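Local coordinates for TetR family transcriptional regulator (Chloroflexus aurantiacus, PDB 3NRG), which probably acts as a DNA-binding transcription factor of the TetR family, recognising regulatory DNA through a helix-turn-helix motif, at residues L91-L94 and L95-I99; G98-F101 and Q102-N105; N173-I176 and E177-V181. All blocks are in the same frame, centred on the assembly; numbering follows the deposited sequence. Where two conformers were deposited one is given.

Contact 1: L91-L94 and L95-I99; sequences LRWL and LDVGI
Trp93 and Val97 meet one turn apart because of how each first torsion is set. In Trp93 the indole stands opposite the backbone N (chi1 177°) and reaches out from the helix, while in Val97 CG1 takes the place opposite the N and CG2 faces back toward the ring. That methyl sits over the middle of the six-membered ring, 3.8 Å from Val97 CG2 to the centroid of the Trp93 ring and only 13° off the normal, a clear CH-pi contact. The indole NE1 also donates to Pro80 O, which helps hold the ring's rotation; Leu76 of helix 57-78 touches both side chains and Phe75 touches Val97. With an alanine here in place of Trp93, Val97 CG2 would probably lose its aromatic cover and Pro80 O the indole N-H.

Arg92 and Asp96 run side by side on another flank. A bend at chi2 brings the edge of the guanidinium to the carboxylate, their planes 28° apart, and Arg92 NE gives Asp96 OD2 a weak hydrogen bond of 3.4 Å, part of a salt bridge. The stronger partner of Arg92 is Glu204, which pairs with NH1. Along the backbone, Val97 N bonds to Trp93 O at 3.0 Å, in the regular i to i+4 pattern.

The arginine is thus probably shared between two acidic groups, with the local pair adding modest electrostatic support, whereas the tryptophan and valine contribute dispersion.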
loop_
_atom_site.group_PDB
_atom_site.type_symbol
_atom_site.label_atom_id
_atom_site.label_comp_id
_atom_site.label_asym_id
_atom_site.label_seq_id
_atom_site.Cartn_x
_atom_site.Cartn_y
_atom_site.Cartn_z
ATOM N N LEU A 91 -14.555 -0.424 9.445
ATOM C CA LEU A 91 -13.804 -1.297 8.542
ATOM C C LEU A 91 -14.086 -0.981 7.078
ATOM O O LEU A 91 -13.169 -1.032 6.257
ATOM C CB LEU A 91 -14.082 -2.780 8.843
ATOM C CG LEU A 91 -13.384 -3.366 10.088
ATOM C CD1 LEU A 91 -13.906 -4.737 10.395
ATOM C CD2 LEU A 91 -11.876 -3.420 9.907
ATOM N N ARG A 92 -15.340 -0.600 6.755
ATOM C CA ARG A 92 -15.725 -0.192 5.397
ATOM C C ARG A 92 -14.991 1.101 5.017
ATOM O O ARG A 92 -14.510 1.222 3.891
ATOM C CB ARG A 92 -17.260 -0.009 5.295
ATOM C CG ARG A 92 -17.775 0.201 3.865
ATOM C CD ARG A 92 -17.879 1.677 3.500
ATOM N NE ARG A 92 -18.046 1.874 2.059
ATOM C CZ ARG A 92 -19.223 2.026 1.458
ATOM N NH1 ARG A 92 -20.346 2.008 2.167
ATOM N NH2 ARG A 92 -19.284 2.203 0.145
ATOM N N TRP A 93 -14.902 2.060 5.965
ATOM C CA TRP A 93 -14.178 3.310 5.767
ATOM C C TRP A 93 -12.677 3.030 5.561
ATOM O O TRP A 93 -12.078 3.567 4.631
ATOM C CB TRP A 93 -14.395 4.253 6.973
ATOM C CG TRP A 93 -13.627 5.546 6.890
ATOM C CD1 TRP A 93 -14.052 6.718 6.336
ATOM C CD2 TRP A 93 -12.307 5.795 7.400
ATOM N NE1 TRP A 93 -13.074 7.680 6.455
ATOM C CE2 TRP A 93 -11.989 7.138 7.099
ATOM C CE3 TRP A 93 -11.360 5.011 8.087
ATOM C CZ2 TRP A 93 -10.757 7.712 7.441
ATOM C CZ3 TRP A 93 -10.142 5.579 8.427
ATOM C CH2 TRP A 93 -9.852 6.915 8.110
ATOM N N LEU A 94 -12.085 2.165 6.415
ATOM C CA LEU A 94 -10.663 1.812 6.350
ATOM C C LEU A 94 -10.323 1.033 5.063
ATOM O O LEU A 94 -9.238 1.214 4.497
ATOM C CB LEU A 94 -10.260 1.004 7.594
ATOM C CG LEU A 94 -8.755 0.773 7.806
ATOM C CD1 LEU A 94 -8.020 2.102 8.119
ATOM C CD2 LEU A 94 -8.520 -0.251 8.911
ATOM N N LEU A 95 -11.251 0.178 4.602
ATOM C CA LEU A 95 -11.085 -0.582 3.359
ATOM C C LEU A 95 -11.113 0.371 2.160
ATOM O O LEU A 95 -10.281 0.254 1.261
ATOM C CB LEU A 95 -12.199 -1.648 3.242
ATOM C CG LEU A 95 -12.082 -2.676 2.110
ATOM C CD1 LEU A 95 -10.712 -3.344 2.098
ATOM C CD2 LEU A 95 -13.168 -3.725 2.230
ATOM N N ASP A 96 -12.029 1.363 2.195
ATOM C CA ASP A 96 -12.171 2.388 1.162
ATOM C C ASP A 96 -10.904 3.262 1.069
ATOM O O ASP A 96 -10.418 3.517 -0.033
ATOM C CB ASP A 96 -13.396 3.263 1.457
ATOM C CG ASP A 96 -14.257 3.548 0.249
ATOM O OD1 ASP A 96 -13.759 4.216 -0.695
ATOM O OD2 ASP A 96 -15.452 3.174 0.272
ATOM N N VAL A 97 -10.362 3.694 2.232
ATOM C CA VAL A 97 -9.138 4.503 2.301
ATOM C C VAL A 97 -7.938 3.751 1.682
ATOM O O VAL A 97 -7.235 4.303 0.830
ATOM C CB VAL A 97 -8.844 4.968 3.759
ATOM C CG1 VAL A 97 -7.422 5.509 3.893
ATOM C CG2 VAL A 97 -9.860 6.009 4.214
ATOM N N GLY A 98 -7.744 2.497 2.100
ATOM C CA GLY A 98 -6.668 1.646 1.599
ATOM C C GLY A 98 -6.696 1.486 0.093
ATOM O O GLY A 98 -5.655 1.560 -0.563
ATOM N N ILE A 99 -7.902 1.310 -0.466
ATOM C CA ILE A 99 -8.121 1.172 -1.905
ATOM C C ILE A 99 -7.880 2.523 -2.636
ATOM O O ILE A 99 -7.263 2.540 -3.706
ATOM C CB ILE A 99 -9.540 0.567 -2.164
ATOM C CG1 ILE A 99 -9.581 -0.935 -1.723
ATOM C CG2 ILE A 99 -9.961 0.720 -3.626
ATOM C CD1 ILE A 99 -11.003 -1.515 -1.441
#

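Contact 2: G98-F101 and Q102-N105; sequences GIQF and QFHN
Ile99 with Phe103 and Phe101 with Asn105 form local i to i+4 contacts in the last turns of helix 87-104, where it gives way to helix 106-114. Ile99 CG2 stands anti to the backbone N, with CG1 beside that N (chi1 -70°), which lays the branch methyl along the helix onto the Phe103 ring. There Ile99 CG2 makes a CH-pi contact over the face of Phe103, 3.9 Å from the ring centroid and 25° off its normal. The ring also has Ile99 O over a face, 3.3 Å above the plane toward the rim; that oxygen accepts the backbone bond from Phe103 N. Beyond the pair, Ile176 and Met199 touch the phenyl group.

On a different flank, the Phe101 ring carries Asn105 CB over one face near the rim, and Asn105 OD1 comes to 3.4 Å from Phe101 CE1, with amide and ring turned 33° to each other. Asn105 N closes the turn on Phe101 O at 2.9 Å. Gln71 of helix 57-78 borders both side chains.

Gln100 O accepts His104 N at 3.1 Å. His104 ND1 also bonds to this oxygen, from the opposite face of the carbonyl, but the imidazole was modelled in two conformers and this second bond is doubtful.

Asn105, the one residue between helices 87-104 and 106-114, thus serves as helix end and N-cap position at once, a tight interhelical turn in the helical C-terminal domain of a TetR-type regulator.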
loop_
_atom_site.group_PDB
_atom_site.type_symbol
_atom_site.label_atom_id
_atom_site.label_comp_id
_atom_site.label_asym_id
_atom_site.label_seq_id
_atom_site.Cartn_x
_atom_site.Cartn_y
_atom_site.Cartn_z
ATOM N N GLY A 98 -7.744 2.497 2.100
ATOM C CA GLY A 98 -6.668 1.646 1.599
ATOM C C GLY A 98 -6.696 1.486 0.093
ATOM O O GLY A 98 -5.655 1.560 -0.563
ATOM N N ILE A 99 -7.902 1.310 -0.466
ATOM C CA ILE A 99 -8.121 1.172 -1.905
ATOM C C ILE A 99 -7.880 2.523 -2.636
ATOM O O ILE A 99 -7.263 2.540 -3.706
ATOM C CB ILE A 99 -9.540 0.567 -2.164
ATOM C CG1 ILE A 99 -9.581 -0.935 -1.723
ATOM C CG2 ILE A 99 -9.961 0.720 -3.626
ATOM C CD1 ILE A 99 -11.003 -1.515 -1.441
ATOM N N GLN A 100 -8.319 3.651 -2.026
ATOM C CA GLN A 100 -8.128 4.982 -2.619
ATOM C C GLN A 100 -6.649 5.374 -2.664
ATOM O O GLN A 100 -6.205 5.958 -3.654
ATOM C CB GLN A 100 -8.956 6.051 -1.884
ATOM C CG GLN A 100 -10.466 5.978 -2.150
ATOM C CD GLN A 100 -10.819 6.192 -3.605
ATOM O OE1 GLN A 100 -11.079 5.239 -4.349
ATOM N NE2 GLN A 100 -10.855 7.451 -4.035
ATOM N N PHE A 101 -5.876 5.013 -1.614
ATOM C CA PHE A 101 -4.436 5.285 -1.570
ATOM C C PHE A 101 -3.696 4.504 -2.668
ATOM O O PHE A 101 -2.748 5.022 -3.264
ATOM C CB PHE A 101 -3.845 4.957 -0.177
ATOM C CG PHE A 101 -2.346 5.144 -0.119
ATOM C CD1 PHE A 101 -1.788 6.419 -0.105
ATOM C CD2 PHE A 101 -1.489 4.051 -0.188
ATOM C CE1 PHE A 101 -0.402 6.594 -0.163
ATOM C CE2 PHE A 101 -0.103 4.228 -0.225
ATOM C CZ PHE A 101 0.432 5.498 -0.205
ATOM N N GLN A 102 -4.125 3.254 -2.918
ATOM C CA GLN A 102 -3.559 2.395 -3.949
ATOM C C GLN A 102 -3.809 2.987 -5.357
ATOM O O GLN A 102 -2.898 3.020 -6.176
ATOM C CB GLN A 102 -4.155 0.980 -3.845
ATOM C CG GLN A 102 -3.461 -0.041 -4.749
ATOM C CD GLN A 102 -4.225 -1.335 -4.879
ATOM O OE1 GLN A 102 -4.853 -1.825 -3.927
ATOM N NE2 GLN A 102 -4.131 -1.949 -6.053
ATOM N N PHE A 103 -5.040 3.469 -5.615
ATOM C CA PHE A 103 -5.426 4.036 -6.913
ATOM C C PHE A 103 -4.727 5.385 -7.215
ATOM O O PHE A 103 -4.485 5.689 -8.392
ATOM C CB PHE A 103 -6.956 4.183 -7.004
ATOM C CG PHE A 103 -7.760 2.889 -7.027
ATOM C CD1 PHE A 103 -7.121 1.649 -7.062
ATOM C CD2 PHE A 103 -9.151 2.916 -7.069
ATOM C CE1 PHE A 103 -7.863 0.463 -7.097
ATOM C CE2 PHE A 103 -9.889 1.728 -7.123
ATOM C CZ PHE A 103 -9.241 0.511 -7.139
ATOM N N HIS A 104 -4.411 6.196 -6.150
ATOM C CA HIS A 104 -3.740 7.492 -6.315
ATOM C C HIS A 104 -2.213 7.347 -6.302
ATOM O O HIS A 104 -1.504 8.199 -6.852
ATOM C CB HIS A 104 -4.200 8.491 -5.238
ATOM C CG HIS A 104 -5.604 8.980 -5.426
ATOM N ND1 HIS A 104 -6.652 8.475 -4.677
ATOM C CD2 HIS A 104 -6.088 9.915 -6.276
ATOM C CE1 HIS A 104 -7.732 9.121 -5.088
ATOM N NE2 HIS A 104 -7.441 9.999 -6.046
ATOM N N ASN A 105 -1.700 6.262 -5.684
ATOM C CA ASN A 105 -0.257 5.989 -5.625
ATOM C C ASN A 105 0.011 4.528 -6.018
ATOM O O ASN A 105 0.451 3.736 -5.181
ATOM C CB ASN A 105 0.294 6.301 -4.224
ATOM C CG ASN A 105 0.134 7.749 -3.834
ATOM O OD1 ASN A 105 -0.812 8.127 -3.135
ATOM N ND2 ASN A 105 1.040 8.603 -4.311
#

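Contact 3: N173-I176 and E177-V181; sequences NHLI and ERFAV
Backbone hydrogen bonds tie 173-176 to 177-181 at the end of helix 157-179: Glu177 N bonds to Asn173 O, Arg178 N to His174 O, and Phe179 N to Leu175 O at 2.8 Å. The last, Ala180 N to Ile176 O at 2.8 Å, is made by the residue where the chain leaves helical geometry.

The apolar contacts are lighter. Ile176 CG2 points down the helix, opposite the backbone N, and meets Ala180 CB at 3.9 Å. Leu175 CD2 and Phe179 CE2 approach no closer than 4.2 Å. Phe179 is also flanked by its sequence neighbour: Arg178 CG sits over the centre of one ring face, and Phe179 CZ lies over the guanidinium near its rim, so the long arginine stem runs across the ring. Met199 and Ala198 of helix 196-214 also touch the phenyl group, while Leu186 touches Ala180.

Among the polar side chains, Glu177 OE1 makes a loose approach of 3.7 Å to His174 ND1, with carboxylate and imidazole planes 77° apart. The carboxylate would tend to favour a protonated imidazole and the guanidinium of Arg178, whose NH1 lies 5.3 Å from His174 NE2, to oppose it, so the charge of His174 is left open.

Main-chain bonding therefore does most of the joining at this helix end, and the polar side chains on its exposed side probably add little directional hold.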
loop_
_atom_site.group_PDB
_atom_site.type_symbol
_atom_site.label_atom_id
_atom_site.label_comp_id
_atom_site.label_asym_id
_atom_site.label_seq_id
_atom_site.Cartn_x
_atom_site.Cartn_y
_atom_site.Cartn_z
ATOM N N ASN A 173 -6.390 -5.026 -5.806
ATOM C CA ASN A 173 -5.891 -5.716 -6.997
ATOM C C ASN A 173 -7.011 -6.441 -7.727
ATOM O O ASN A 173 -7.043 -6.441 -8.961
ATOM C CB ASN A 173 -4.770 -6.697 -6.626
ATOM C CG ASN A 173 -3.543 -6.036 -6.036
ATOM O OD1 ASN A 173 -3.118 -4.946 -6.456
ATOM N ND2 ASN A 173 -2.917 -6.708 -5.078
ATOM N N HIS A 174 -7.950 -7.039 -6.968
ATOM C CA HIS A 174 -9.082 -7.753 -7.552
ATOM C C HIS A 174 -10.059 -6.805 -8.247
ATOM O O HIS A 174 -10.560 -7.129 -9.327
ATOM C CB HIS A 174 -9.800 -8.601 -6.497
ATOM C CG HIS A 174 -10.870 -9.469 -7.077
ATOM N ND1 HIS A 174 -10.567 -10.503 -7.952
ATOM C CD2 HIS A 174 -12.210 -9.407 -6.921
ATOM C CE1 HIS A 174 -11.725 -11.042 -8.284
ATOM N NE2 HIS A 174 -12.742 -10.425 -7.679
ATOM N N LEU A 175 -10.326 -5.633 -7.632
ATOM C CA LEU A 175 -11.208 -4.608 -8.207
ATOM C C LEU A 175 -10.694 -4.167 -9.572
ATOM O O LEU A 175 -11.463 -4.139 -10.534
ATOM C CB LEU A 175 -11.322 -3.389 -7.263
ATOM C CG LEU A 175 -11.954 -3.646 -5.898
ATOM C CD1 LEU A 175 -11.857 -2.434 -5.035
ATOM C CD2 LEU A 175 -13.396 -4.090 -6.032
ATOM N N ILE A 176 -9.370 -3.881 -9.665
ATOM C CA ILE A 176 -8.699 -3.490 -10.913
ATOM C C ILE A 176 -8.834 -4.605 -11.951
ATOM O O ILE A 176 -9.269 -4.353 -13.073
ATOM C CB ILE A 176 -7.202 -3.129 -10.644
ATOM C CG1 ILE A 176 -7.085 -1.853 -9.786
ATOM C CG2 ILE A 176 -6.428 -2.977 -11.955
ATOM C CD1 ILE A 176 -5.700 -1.640 -9.146
ATOM N N GLU A 177 -8.506 -5.847 -11.552
ATOM C CA GLU A 177 -8.576 -7.027 -12.413
ATOM C C GLU A 177 -9.993 -7.224 -12.980
ATOM O O GLU A 177 -10.148 -7.553 -14.161
ATOM C CB GLU A 177 -8.130 -8.271 -11.620
ATOM C CG GLU A 177 -7.972 -9.529 -12.456
ATOM C CD GLU A 177 -7.573 -10.747 -11.653
ATOM O OE1 GLU A 177 -8.416 -11.255 -10.878
ATOM O OE2 GLU A 177 -6.417 -11.200 -11.802
ATOM N N ARG A 178 -11.019 -6.983 -12.149
ATOM C CA ARG A 178 -12.410 -7.179 -12.524
ATOM C C ARG A 178 -12.985 -6.033 -13.373
ATOM O O ARG A 178 -13.694 -6.300 -14.347
ATOM C CB ARG A 178 -13.274 -7.409 -11.268
ATOM C CG ARG A 178 -14.700 -7.817 -11.574
ATOM C CD ARG A 178 -15.521 -7.977 -10.322
ATOM N NE ARG A 178 -16.926 -8.257 -10.634
ATOM C CZ ARG A 178 -17.873 -8.427 -9.715
ATOM N NH1 ARG A 178 -17.573 -8.356 -8.421
ATOM N NH2 ARG A 178 -19.123 -8.672 -10.081
ATOM N N PHE A 179 -12.727 -4.764 -12.981
ATOM C CA PHE A 179 -13.362 -3.616 -13.630
ATOM C C PHE A 179 -12.500 -2.814 -14.613
ATOM O O PHE A 179 -13.050 -2.223 -15.549
ATOM C CB PHE A 179 -14.012 -2.695 -12.590
ATOM C CG PHE A 179 -15.029 -3.383 -11.708
ATOM C CD1 PHE A 179 -16.297 -3.693 -12.188
ATOM C CD2 PHE A 179 -14.730 -3.693 -10.385
ATOM C CE1 PHE A 179 -17.237 -4.327 -11.371
ATOM C CE2 PHE A 179 -15.676 -4.322 -9.563
ATOM C CZ PHE A 179 -16.922 -4.630 -10.060
ATOM N N ALA A 180 -11.169 -2.745 -14.391
ATOM C CA ALA A 180 -10.292 -1.945 -15.257
ATOM C C ALA A 180 -9.884 -2.697 -16.523
ATOM O O ALA A 180 -9.273 -3.765 -16.438
ATOM C CB ALA A 180 -9.061 -1.479 -14.487
ATOM N N VAL A 181 -10.235 -2.140 -17.710
ATOM C CA VAL A 181 -9.901 -2.749 -19.012
ATOM C C VAL A 181 -8.390 -2.662 -19.300
ATOM O O VAL A 181 -7.715 -3.695 -19.384
ATOM C CB VAL A 181 -10.756 -2.162 -20.167
#

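Contacts 1 and 2 follow each other along helix 87-104, sharing Gly98 and Ile99, and both are partly buried; contact 3 closes helix 157-179 at the surface, its centre about 17 Å from that of contact 1. The two helices meet through Ile99 CD1 and Leu175 CD1, 3.8 Å apart, and through Phe103 CE1 and Ile176 CG1 at 3.6 Å, with Gln102 NE2 coming to 3.2 Å from Asn173 OD1. Helix 196-214 packs on all three contacts. Contacts 1 and 2 each set an aliphatic methyl over an aromatic face, but a salt bridge accompanies it only in contact 1. Contacts 2 and 3 both end a helix, and contact 3 leans chiefly on its main chain.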